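Local structure of Keto/oxoacid ferredoxin oxidoreductase, gamma subunit (Geobacter sulfurreducens, 3ON3) at residues 49-54 and 83-88; 70-75 and 88-93; 74-79 and 95-100; 99-104 and 116-121. The protein is probably the gamma subunit of an enzyme that oxidises 2-oxoacids and passes the electrons to ferredoxin. One frame throughout, in Å; residues are numbered along the deposited sequence.

Contact 1 of 4, residues 49-54 and 83-88; sequences GGASKS and DKYSAD
The ring of Tyr85 lies between two lysine chains. Lys53 comes over one face, with CB 4.1 Å from the centroid of the Tyr85 ring and 24° off the ring normal, a CH-pi contact. Beyond CB the chain runs obliquely over the rim, and Lys53 CD reaches Tyr85 CE1 at 3.5 Å. The chain then bends at chi4 (60°), and its ammonium group forms a salt bridge with Glu55. On the opposite face Lys84 CG sits 3.8 Å above the plane of the Tyr85 ring, over its centre. From there the Lys84 chain runs on extended, and NZ gives a hydrogen bond of 3.2 Å to Ala51 O, with a C=O...N angle of 153°. Tyr85 OH stands 3.3 Å from the same Ala51 O, at best a weak bond. Ala51 CB packs against Lys84 CD at 4.0 Å and against the ring at CE2. With an alanine here instead of Tyr85, a gap would probably open between the carbons of Lys53 and Lys84. The chemistry is mixed. Aliphatic lysine carbons cover an aromatic ring while their charged ends are used beyond it, and Lys84 ties helix 79-85 to the backbone at Ala51, next to strand 52-59.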
loop_
_atom_site.group_PDB
_atom_site.type_symbol
_atom_site.label_atom_id
_atom_site.label_comp_id
_atom_site.label_asym_id
_atom_site.label_seq_id
_atom_site.Cartn_x
_atom_site.Cartn_y
_atom_site.Cartn_z
ATOM N N GLY B 49 1.249 -17.215 -0.323
ATOM C CA GLY B 49 -0.044 -17.457 -0.933
ATOM C C GLY B 49 -1.148 -17.728 0.071
ATOM O O GLY B 49 -1.110 -17.246 1.205
ATOM N N GLY B 50 -2.133 -18.512 -0.349
ATOM C CA GLY B 50 -3.336 -18.720 0.448
ATOM C C GLY B 50 -4.183 -17.450 0.413
ATOM O O GLY B 50 -3.954 -16.564 -0.416
ATOM N N ALA B 51 -5.158 -17.372 1.314
ATOM C CA ALA B 51 -5.990 -16.179 1.471
ATOM C C ALA B 51 -5.194 -15.067 2.141
ATOM O O ALA B 51 -4.434 -15.305 3.077
ATOM C CB ALA B 51 -7.221 -16.502 2.290
ATOM N N SER B 52 -5.374 -13.845 1.667
ATOM C CA SER B 52 -4.559 -12.740 2.150
ATOM C C SER B 52 -5.428 -11.539 2.477
ATOM O O SER B 52 -6.581 -11.477 2.057
ATOM C CB SER B 52 -3.507 -12.394 1.101
ATOM O OG SER B 52 -3.005 -13.593 0.536
ATOM N N LYS B 53 -4.884 -10.597 3.238
ATOM C CA LYS B 53 -5.652 -9.421 3.632
ATOM C C LYS B 53 -4.781 -8.186 3.749
ATOM O O LYS B 53 -3.564 -8.275 3.979
ATOM C CB LYS B 53 -6.340 -9.642 4.977
ATOM C CG LYS B 53 -5.357 -9.781 6.139
ATOM C CD LYS B 53 -6.046 -9.614 7.475
ATOM C CE LYS B 53 -5.036 -9.651 8.607
ATOM N NZ LYS B 53 -4.047 -8.556 8.458
ATOM N N SER B 54 -5.426 -7.034 3.591
ATOM C CA SER B 54 -4.838 -5.755 3.949
ATOM C C SER B 54 -5.814 -5.072 4.911
ATOM O O SER B 54 -7.016 -5.361 4.899
ATOM C CB SER B 54 -4.582 -4.905 2.704
ATOM O OG SER B 54 -5.744 -4.179 2.333
ATOM N N ASP B 83 -13.336 -18.010 5.112
ATOM C CA ASP B 83 -13.018 -19.049 6.091
ATOM C C ASP B 83 -11.957 -18.570 7.076
ATOM O O ASP B 83 -12.142 -18.621 8.291
ATOM C CB ASP B 83 -12.506 -20.295 5.375
ATOM C CG ASP B 83 -13.562 -20.948 4.516
ATOM O OD1 ASP B 83 -14.739 -20.551 4.616
ATOM O OD2 ASP B 83 -13.213 -21.863 3.742
ATOM N N LYS B 84 -10.850 -18.087 6.531
ATOM C CA LYS B 84 -9.716 -17.632 7.327
ATOM C C LYS B 84 -9.996 -16.408 8.205
ATOM O O LYS B 84 -9.484 -16.304 9.316
ATOM C CB LYS B 84 -8.535 -17.334 6.400
ATOM C CG LYS B 84 -7.234 -16.964 7.094
ATOM C CD LYS B 84 -6.095 -16.980 6.086
ATOM C CE LYS B 84 -4.746 -16.707 6.739
ATOM N NZ LYS B 84 -3.612 -16.891 5.780
ATOM N N TYR B 85 -10.800 -15.473 7.718
ATOM C CA TYR B 85 -10.828 -14.163 8.354
ATOM C C TYR B 85 -12.087 -13.770 9.132
ATOM O O TYR B 85 -12.039 -12.846 9.947
ATOM C CB TYR B 85 -10.474 -13.107 7.330
ATOM C CG TYR B 85 -9.032 -13.179 6.893
ATOM C CD1 TYR B 85 -8.002 -13.039 7.816
ATOM C CD2 TYR B 85 -8.700 -13.377 5.558
ATOM C CE1 TYR B 85 -6.672 -13.105 7.423
ATOM C CE2 TYR B 85 -7.385 -13.438 5.152
ATOM C CZ TYR B 85 -6.368 -13.298 6.087
ATOM O OH TYR B 85 -5.045 -13.349 5.679
ATOM N N SER B 86 -13.194 -14.474 8.904
ATOM C CA SER B 86 -14.472 -14.084 9.482
ATOM C C SER B 86 -14.486 -14.090 11.010
ATOM O O SER B 86 -15.222 -13.321 11.631
ATOM C CB SER B 86 -15.587 -14.982 8.955
ATOM O OG SER B 86 -15.539 -16.265 9.571
ATOM N N ALA B 87 -13.678 -14.957 11.619
ATOM C CA ALA B 87 -13.656 -15.082 13.073
ATOM C C ALA B 87 -13.288 -13.772 13.764
ATOM O O ALA B 87 -13.689 -13.529 14.904
ATOM C CB ALA B 87 -12.704 -16.204 13.507
ATOM N N ASP B 88 -12.524 -12.936 13.067
ATOM C CA ASP B 88 -12.079 -11.652 13.609
ATOM C C ASP B 88 -13.174 -10.589 13.538
ATOM O O ASP B 88 -13.224 -9.681 14.361
ATOM C CB ASP B 88 -10.828 -11.171 12.873
ATOM C CG ASP B 88 -9.710 -12.202 12.887
ATOM O OD1 ASP B 88 -9.610 -12.971 13.874
ATOM O OD2 ASP B 88 -8.933 -12.247 11.908
#

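Contact 2 of 4, residues 70-75 and 88-93; sequences QCDALL and DLKEGG
Lys90 runs past the carbonyl of Cys71 and on to Asp72. Its CB lies 3.5 Å from Gln70 OE1. CG is 3.4 Å from Cys71 O, placed there by a chi1 of 73° that sets it between the backbone N and the carbonyl carbon. CD passes Asp72 OD1 at a looser distance. CE comes closest, 3.0 Å from Asp72 OD1. The chain then bends at chi4, and NZ ends 3.8 Å from Asp72 O and 4.1 Å from Asp72 OD1. The latter is beyond a salt bridge, though the opposite charges probably still attract. The other carboxylate oxygen, Asp72 OD2, takes a hydrogen bond from the backbone N of Glu7. Cut back to an alanine, Lys90 would lose the methylenes beside Cys71 O, and Asp72 would probably be left without this nearby positive charge.

The backbones meet beside this chain. Lys90 N bonds to Cys71 O at 3.0 Å and is almost straight, with an N-H...O angle of 178°. Cys71 N bonds to Asp88 O at 3.2 Å. Leu89 CD1 lies 3.5 Å from Cys71 O and also touches Leu74 CB. Water 1 joins Gln70 OE1 to Glu91 N.

Lys90 to Gly93 form a type II beta turn, with Gly92 at positive phi and Gly93 N bonded to Lys90 O. The arrangement is the return of a beta-alpha-beta crossover: strand 71-76 leads to helix 79-85, and the chain comes back beside the start of that strand before entering parallel strand 93-98.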
loop_
_atom_site.group_PDB
_atom_site.type_symbol
_atom_site.label_atom_id
_atom_site.label_comp_id
_atom_site.label_asym_id
_atom_site.label_seq_id
_atom_site.Cartn_x
_atom_site.Cartn_y
_atom_site.Cartn_z
ATOM N N GLN B 70 -10.653 -6.967 17.086
ATOM C CA GLN B 70 -11.752 -7.334 16.197
ATOM C C GLN B 70 -12.051 -6.222 15.204
ATOM O O GLN B 70 -12.021 -5.039 15.551
ATOM C CB GLN B 70 -13.010 -7.696 16.982
ATOM C CG GLN B 70 -13.049 -9.151 17.401
ATOM C CD GLN B 70 -14.423 -9.597 17.852
ATOM O OE1 GLN B 70 -15.214 -8.801 18.368
ATOM N NE2 GLN B 70 -14.721 -10.880 17.654
ATOM N N CYS B 71 -12.334 -6.599 13.964
ATOM C CA CYS B 71 -12.595 -5.594 12.949
ATOM C C CYS B 71 -14.092 -5.326 12.789
ATOM O O CYS B 71 -14.929 -6.129 13.201
ATOM C CB CYS B 71 -11.901 -5.935 11.627
ATOM S SG CYS B 71 -12.570 -7.308 10.705
ATOM N N ASP B 72 -14.415 -4.176 12.210
ATOM C CA ASP B 72 -15.788 -3.714 12.151
ATOM C C ASP B 72 -16.434 -4.129 10.843
ATOM O O ASP B 72 -17.643 -4.248 10.750
ATOM C CB ASP B 72 -15.836 -2.204 12.316
ATOM C CG ASP B 72 -15.304 -1.753 13.655
ATOM O OD1 ASP B 72 -16.104 -1.661 14.605
ATOM O OD2 ASP B 72 -14.088 -1.488 13.767
ATOM N N ALA B 73 -15.606 -4.390 9.844
ATOM C CA ALA B 73 -16.097 -4.726 8.521
ATOM C C ALA B 73 -15.087 -5.595 7.815
ATOM O O ALA B 73 -13.881 -5.445 8.007
ATOM C CB ALA B 73 -16.349 -3.445 7.704
ATOM N N LEU B 74 -15.566 -6.487 6.969
ATOM C CA LEU B 74 -14.651 -7.383 6.278
ATOM C C LEU B 74 -15.083 -7.694 4.854
ATOM O O LEU B 74 -16.208 -8.131 4.606
ATOM C CB LEU B 74 -14.493 -8.688 7.058
ATOM C CG LEU B 74 -13.739 -9.786 6.299
ATOM C CD1 LEU B 74 -12.207 -9.540 6.289
ATOM C CD2 LEU B 74 -14.058 -11.159 6.866
ATOM N N LEU B 75 -14.170 -7.472 3.917
ATOM C CA LEU B 75 -14.394 -7.910 2.557
ATOM C C LEU B 75 -13.707 -9.248 2.360
ATOM O O LEU B 75 -12.568 -9.400 2.747
ATOM C CB LEU B 75 -13.803 -6.912 1.572
ATOM C CG LEU B 75 -13.750 -7.512 0.164
ATOM C CD1 LEU B 75 -15.155 -7.596 -0.433
ATOM C CD2 LEU B 75 -12.823 -6.711 -0.741
ATOM N N ASP B 88 -12.524 -12.936 13.067
ATOM C CA ASP B 88 -12.079 -11.652 13.609
ATOM C C ASP B 88 -13.174 -10.589 13.538
ATOM O O ASP B 88 -13.224 -9.681 14.361
ATOM C CB ASP B 88 -10.828 -11.171 12.873
ATOM C CG ASP B 88 -9.710 -12.202 12.887
ATOM O OD1 ASP B 88 -9.610 -12.971 13.874
ATOM O OD2 ASP B 88 -8.933 -12.247 11.908
ATOM N N LEU B 89 -14.063 -10.719 12.564
ATOM C CA LEU B 89 -15.136 -9.738 12.386
ATOM C C LEU B 89 -16.102 -9.732 13.574
ATOM O O LEU B 89 -16.685 -10.761 13.909
ATOM C CB LEU B 89 -15.901 -10.029 11.106
ATOM C CG LEU B 89 -17.139 -9.174 10.872
ATOM C CD1 LEU B 89 -16.751 -7.713 10.604
ATOM C CD2 LEU B 89 -17.889 -9.770 9.711
ATOM N N LYS B 90 -16.266 -8.574 14.209
ATOM C CA LYS B 90 -17.119 -8.471 15.381
ATOM C C LYS B 90 -18.565 -8.815 15.023
ATOM O O LYS B 90 -18.985 -8.643 13.877
ATOM C CB LYS B 90 -17.047 -7.067 15.981
ATOM C CG LYS B 90 -17.758 -6.019 15.152
ATOM C CD LYS B 90 -18.021 -4.744 15.944
ATOM C CE LYS B 90 -18.415 -3.599 15.014
ATOM N NZ LYS B 90 -19.512 -3.959 14.058
ATOM N N GLU B 91 -19.320 -9.302 16.005
ATOM C CA GLU B 91 -20.732 -9.629 15.809
ATOM C C GLU B 91 -21.545 -8.405 15.417
ATOM O O GLU B 91 -21.434 -7.357 16.041
ATOM C CB GLU B 91 -21.326 -10.246 17.076
ATOM C CG GLU B 91 -22.665 -10.927 16.846
ATOM C CD GLU B 91 -23.671 -10.621 17.938
ATOM O OE1 GLU B 91 -23.768 -9.441 18.339
ATOM O OE2 GLU B 91 -24.363 -11.556 18.390
ATOM N N GLY B 92 -22.379 -8.551 14.391
ATOM C CA GLY B 92 -23.132 -7.438 13.845
ATOM C C GLY B 92 -22.282 -6.588 12.913
ATOM O O GLY B 92 -22.739 -5.570 12.393
ATOM N N GLY B 93 -21.036 -7.007 12.699
ATOM C CA GLY B 93 -20.134 -6.289 11.820
ATOM C C GLY B 93 -20.528 -6.491 10.377
ATOM O O GLY B 93 -21.328 -7.365 10.056
HETATM O O HOH W 1 -17.748 -9.815 18.576
#

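Contact 3 of 4, residues 74-79 and 95-100; sequences LLALTQ and LLVDSD
Leu74, Leu75 and Ala76 pair with Leu95, Leu96 and Val97 as neighbouring parallel strands of the central sheet. The two strands are joined by a beta-alpha-beta crossover through helix 79-85. Their axes come within 4.8 Å at an angle of 11°. Leu96 holds the register with both its polar backbone atoms: its N bonds to Leu74 O, and its O accepts from Ala76 N, each at 2.9 Å. Farther along, Asp98 N bonds to Ala76 O at a longer 3.3 Å.

Side chains on each face lie in matched pairs. Leu75 and Leu96 lie side by side and point the same way, with Leu75 CD1 3.6 Å from Leu96 CD2. Both have CG anti to the backbone N (chi1 167° and 170°), which leans the two isobutyl groups the same way. Helix 131-143 covers this face with Ala135, Ala138 and Met139. On the other face Leu74 CD2 meets Leu95 CD1 at 4.1 Å, and Ala76 CB touches Val97 CG1.

Strand 6-12 flanks Leu75 on one side, and strand 111-115 bonds to Leu95 on the other. At the end of the pair Asp98 divides its carboxylate: OD1 accepts from Leu101 N, and OD2 accepts from Ile118 N.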
loop_
_atom_site.group_PDB
_atom_site.type_symbol
_atom_site.label_atom_id
_atom_site.label_comp_id
_atom_site.label_asym_id
_atom_site.label_seq_id
_atom_site.Cartn_x
_atom_site.Cartn_y
_atom_site.Cartn_z
ATOM N N LEU B 74 -15.566 -6.487 6.969
ATOM C CA LEU B 74 -14.651 -7.383 6.278
ATOM C C LEU B 74 -15.083 -7.694 4.854
ATOM O O LEU B 74 -16.208 -8.131 4.606
ATOM C CB LEU B 74 -14.493 -8.688 7.058
ATOM C CG LEU B 74 -13.739 -9.786 6.299
ATOM C CD1 LEU B 74 -12.207 -9.540 6.289
ATOM C CD2 LEU B 74 -14.058 -11.159 6.866
ATOM N N LEU B 75 -14.170 -7.472 3.917
ATOM C CA LEU B 75 -14.394 -7.910 2.557
ATOM C C LEU B 75 -13.707 -9.248 2.360
ATOM O O LEU B 75 -12.568 -9.400 2.747
ATOM C CB LEU B 75 -13.803 -6.912 1.572
ATOM C CG LEU B 75 -13.750 -7.512 0.164
ATOM C CD1 LEU B 75 -15.155 -7.596 -0.433
ATOM C CD2 LEU B 75 -12.823 -6.711 -0.741
ATOM N N ALA B 76 -14.405 -10.202 1.755
ATOM C CA ALA B 76 -13.810 -11.477 1.362
ATOM C C ALA B 76 -14.182 -11.818 -0.079
ATOM O O ALA B 76 -15.336 -12.111 -0.382
ATOM C CB ALA B 76 -14.248 -12.600 2.311
ATOM N N LEU B 77 -13.198 -11.793 -0.968
ATOM C CA LEU B 77 -13.457 -12.076 -2.375
ATOM C C LEU B 77 -13.376 -13.579 -2.693
ATOM O O LEU B 77 -13.828 -14.023 -3.755
ATOM C CB LEU B 77 -12.502 -11.269 -3.271
ATOM C CG LEU B 77 -12.779 -9.761 -3.393
ATOM C CD1 LEU B 77 -11.691 -9.064 -4.215
ATOM C CD2 LEU B 77 -14.174 -9.490 -3.981
ATOM N N THR B 78 -12.806 -14.349 -1.766
ATOM C CA THR B 78 -12.697 -15.807 -1.909
ATOM C C THR B 78 -13.188 -16.540 -0.664
ATOM O O THR B 78 -13.132 -16.000 0.440
ATOM C CB THR B 78 -11.234 -16.259 -2.158
ATOM O OG1 THR B 78 -10.472 -16.100 -0.954
ATOM C CG2 THR B 78 -10.591 -15.462 -3.292
ATOM N N GLN B 79 -13.666 -17.768 -0.858
ATOM C CA GLN B 79 -14.090 -18.666 0.234
ATOM C C GLN B 79 -13.009 -18.828 1.302
ATOM O O GLN B 79 -13.268 -18.745 2.504
ATOM C CB GLN B 79 -14.453 -20.047 -0.329
ATOM C CG GLN B 79 -15.083 -21.000 0.685
ATOM C CD GLN B 79 -16.419 -20.498 1.192
ATOM O OE1 GLN B 79 -17.390 -20.427 0.444
ATOM N NE2 GLN B 79 -16.474 -20.145 2.469
ATOM N N LEU B 95 -20.212 -7.697 6.700
ATOM C CA LEU B 95 -19.562 -8.780 5.989
ATOM C C LEU B 95 -19.923 -8.710 4.525
ATOM O O LEU B 95 -21.047 -8.943 4.157
ATOM C CB LEU B 95 -19.948 -10.137 6.574
ATOM C CG LEU B 95 -19.471 -11.352 5.762
ATOM C CD1 LEU B 95 -17.964 -11.339 5.593
ATOM C CD2 LEU B 95 -19.931 -12.673 6.375
ATOM N N LEU B 96 -18.954 -8.360 3.691
ATOM C CA LEU B 96 -19.174 -8.257 2.258
ATOM C C LEU B 96 -18.376 -9.325 1.543
ATOM O O LEU B 96 -17.140 -9.391 1.669
ATOM C CB LEU B 96 -18.762 -6.871 1.752
ATOM C CG LEU B 96 -18.702 -6.650 0.235
ATOM C CD1 LEU B 96 -20.115 -6.640 -0.395
ATOM C CD2 LEU B 96 -17.964 -5.369 -0.090
ATOM N N VAL B 97 -19.076 -10.155 0.785
ATOM C CA VAL B 97 -18.418 -11.233 0.057
ATOM C C VAL B 97 -18.805 -11.206 -1.416
ATOM O O VAL B 97 -19.771 -10.556 -1.782
ATOM C CB VAL B 97 -18.739 -12.624 0.680
ATOM C CG1 VAL B 97 -18.443 -12.617 2.173
ATOM C CG2 VAL B 97 -20.199 -13.025 0.436
ATOM N N ASP B 98 -18.033 -11.889 -2.255
ATOM C CA ASP B 98 -18.472 -12.164 -3.614
ATOM C C ASP B 98 -19.358 -13.413 -3.609
ATOM O O ASP B 98 -19.008 -14.430 -3.005
ATOM C CB ASP B 98 -17.291 -12.339 -4.567
ATOM C CG ASP B 98 -17.733 -12.746 -5.967
ATOM O OD1 ASP B 98 -18.363 -13.808 -6.107
ATOM O OD2 ASP B 98 -17.461 -12.008 -6.930
ATOM N N SER B 99 -20.507 -13.332 -4.274
ATOM C CA SER B 99 -21.522 -14.384 -4.159
ATOM C C SER B 99 -21.284 -15.591 -5.062
ATOM O O SER B 99 -21.793 -16.681 -4.796
ATOM C CB SER B 99 -22.920 -13.816 -4.408
ATOM O OG SER B 99 -23.026 -13.304 -5.720
ATOM N N ASP B 100 -20.532 -15.388 -6.137
ATOM C CA ASP B 100 -20.167 -16.476 -7.035
ATOM C C ASP B 100 -19.146 -17.388 -6.366
ATOM O O ASP B 100 -19.232 -18.611 -6.461
ATOM C CB ASP B 100 -19.591 -15.919 -8.341
ATOM C CG ASP B 100 -20.664 -15.358 -9.260
ATOM O OD1 ASP B 100 -20.529 -14.201 -9.717
ATOM O OD2 ASP B 100 -21.650 -16.079 -9.526
#

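Contact 4 of 4, residues 99-104 and 116-121; sequences SDLVTK and NIINTA
Leu101 and Ile118 make the apolar part of this contact. The two side chains cross at about a right angle and meet through their end methyls. Leu101 CD1 lies 3.3 Å from Ile118 CD1, tighter than usual for two carbons. Chi2 is unusual in both, 134° in Leu101 and 120° in Ile118, so the exact placing of these methyls is best read with caution. Ile118 also packs on Leu77.

The polar part has no direct hydrogen bond between the two segments. Asp100 and Asn116 lie side by side and point the same way, with carboxylate and amide planes 63° apart. What touches is an oxygen and a carbon: Asp100 OD1 is 3.4 Å from Asn116 CB. The same oxygen lies 3.9 Å from Asn119 CB, whose side chain crosses that of Asp100 at about a right angle. Ser99 OG comes within 3.4 Å of Asn116 N, but the angle is too poor for a bond.

Water makes the polar link. Water 2 donates to Asp100 OD1 at 2.7 Å and accepts a weak bond from Asn116 ND2.

Within the helical segment, one residue gives two bonds to one oxygen. Asn116 O accepts from Thr120 N at 2.7 Å and from Thr120 OG1 at 2.9 Å, which ties down the first turn.

Asn116 holds the N-cap position of helix 117-125, just after strand 111-115, though its side chain makes no capping bond. The loop 99-104 leaves the end of strand 93-98. The contact therefore lies at the surface where these two neighbouring parallel strands end, with helix 131-143 packed against Ile117, Thr120 and Ala121.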
loop_
_atom_site.group_PDB
_atom_site.type_symbol
_atom_site.label_atom_id
_atom_site.label_comp_id
_atom_site.label_asym_id
_atom_site.label_seq_id
_atom_site.Cartn_x
_atom_site.Cartn_y
_atom_site.Cartn_z
ATOM N N SER B 99 -20.507 -13.332 -4.274
ATOM C CA SER B 99 -21.522 -14.384 -4.159
ATOM C C SER B 99 -21.284 -15.591 -5.062
ATOM O O SER B 99 -21.793 -16.681 -4.796
ATOM C CB SER B 99 -22.920 -13.816 -4.408
ATOM O OG SER B 99 -23.026 -13.304 -5.720
ATOM N N ASP B 100 -20.532 -15.388 -6.137
ATOM C CA ASP B 100 -20.167 -16.476 -7.035
ATOM C C ASP B 100 -19.146 -17.388 -6.366
ATOM O O ASP B 100 -19.232 -18.611 -6.461
ATOM C CB ASP B 100 -19.591 -15.919 -8.341
ATOM C CG ASP B 100 -20.664 -15.358 -9.260
ATOM O OD1 ASP B 100 -20.529 -14.201 -9.717
ATOM O OD2 ASP B 100 -21.650 -16.079 -9.526
ATOM N N LEU B 101 -18.193 -16.776 -5.672
ATOM C CA LEU B 101 -17.042 -17.484 -5.152
ATOM C C LEU B 101 -17.161 -17.827 -3.678
ATOM O O LEU B 101 -16.626 -18.833 -3.227
ATOM C CB LEU B 101 -15.785 -16.666 -5.403
ATOM C CG LEU B 101 -15.428 -16.594 -6.887
ATOM C CD1 LEU B 101 -15.074 -15.178 -7.294
ATOM C CD2 LEU B 101 -14.307 -17.572 -7.220
ATOM N N VAL B 102 -17.849 -16.988 -2.920
ATOM C CA VAL B 102 -18.110 -17.314 -1.531
ATOM C C VAL B 102 -19.508 -17.906 -1.454
ATOM O O VAL B 102 -20.485 -17.192 -1.246
ATOM C CB VAL B 102 -17.977 -16.084 -0.616
ATOM C CG1 VAL B 102 -18.361 -16.431 0.818
ATOM C CG2 VAL B 102 -16.547 -15.518 -0.686
ATOM N N THR B 103 -19.594 -19.221 -1.647
ATOM C CA THR B 103 -20.873 -19.914 -1.692
ATOM C C THR B 103 -21.232 -20.509 -0.341
ATOM O O THR B 103 -22.403 -20.744 -0.052
ATOM C CB THR B 103 -20.872 -21.029 -2.750
ATOM O OG1 THR B 103 -19.809 -21.950 -2.475
ATOM C CG2 THR B 103 -20.672 -20.442 -4.136
ATOM N N LYS B 104 -20.220 -20.761 0.482
ATOM C CA LYS B 104 -20.458 -21.252 1.832
ATOM C C LYS B 104 -20.278 -20.116 2.828
ATOM O O LYS B 104 -19.163 -19.652 3.071
ATOM C CB LYS B 104 -19.539 -22.436 2.165
ATOM N N ASN B 116 -22.276 -10.277 -7.009
ATOM C CA ASN B 116 -21.277 -10.706 -7.976
ATOM C C ASN B 116 -20.208 -9.645 -8.230
ATOM O O ASN B 116 -20.084 -9.135 -9.334
ATOM C CB ASN B 116 -21.952 -11.128 -9.285
ATOM C CG ASN B 116 -22.757 -10.007 -9.924
ATOM O OD1 ASN B 116 -23.098 -9.007 -9.279
ATOM N ND2 ASN B 116 -23.070 -10.172 -11.200
ATOM N N ILE B 117 -19.439 -9.333 -7.194
ATOM C CA ILE B 117 -18.388 -8.316 -7.266
ATOM C C ILE B 117 -17.440 -8.495 -8.444
ATOM O O ILE B 117 -17.184 -7.561 -9.208
ATOM C CB ILE B 117 -17.531 -8.300 -5.990
ATOM C CG1 ILE B 117 -18.385 -7.921 -4.776
ATOM C CG2 ILE B 117 -16.386 -7.313 -6.147
ATOM C CD1 ILE B 117 -17.712 -8.153 -3.414
ATOM N N ILE B 118 -16.895 -9.694 -8.567
ATOM C CA ILE B 118 -15.889 -9.960 -9.583
ATOM C C ILE B 118 -16.507 -9.866 -10.975
ATOM O O ILE B 118 -15.917 -9.319 -11.899
ATOM C CB ILE B 118 -15.213 -11.341 -9.360
ATOM C CG1 ILE B 118 -14.059 -11.214 -8.361
ATOM C CG2 ILE B 118 -14.623 -11.843 -10.645
ATOM C CD1 ILE B 118 -14.198 -12.036 -7.127
ATOM N N ASN B 119 -17.721 -10.377 -11.102
ATOM C CA ASN B 119 -18.392 -10.457 -12.381
ATOM C C ASN B 119 -18.974 -9.121 -12.799
ATOM O O ASN B 119 -19.112 -8.836 -13.986
ATOM C CB ASN B 119 -19.495 -11.499 -12.313
ATOM C CG ASN B 119 -19.696 -12.199 -13.622
ATOM O OD1 ASN B 119 -20.572 -11.829 -14.405
ATOM N ND2 ASN B 119 -18.873 -13.209 -13.885
ATOM N N THR B 120 -19.330 -8.307 -11.815
ATOM C CA THR B 120 -19.677 -6.922 -12.094
ATOM C C THR B 120 -18.490 -6.272 -12.807
ATOM O O THR B 120 -18.631 -5.743 -13.909
ATOM C CB THR B 120 -20.012 -6.138 -10.809
ATOM O OG1 THR B 120 -21.245 -6.624 -10.250
ATOM C CG2 THR B 120 -20.148 -4.647 -11.121
ATOM N N ALA B 121 -17.315 -6.334 -12.181
ATOM C CA ALA B 121 -16.108 -5.772 -12.770
ATOM C C ALA B 121 -15.870 -6.339 -14.162
ATOM O O ALA B 121 -15.603 -5.593 -15.113
ATOM C CB ALA B 121 -14.893 -6.052 -11.867
HETATM O O HOH W 2 -22.398 -13.464 -11.578
#

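Contacts 1 to 3 reach one mixed sheet; contact 4 lies just past two strand ends. Contacts 2 and 3 share Leu74 and Leu75 of strand 71-76, and their centres are 13 Å apart. Contact 1 sets helix 79-85, which follows that strand, against residues 49-54. It shares Asp88 with contact 2, and their centres are 12 Å apart. Contact 4 begins where contact 3 ends, sharing Ser99 and Asp100, with centres only 7 Å apart. Contacts 2 and 4 are farthest apart, about 20 Å between centres. Along the chain, contacts 1 and 2 interleave, and contact 4 comes last. Together they trace the chain from antiparallel strand 52-59 through parallel strands 71-76 and 93-98 to helix 117-125.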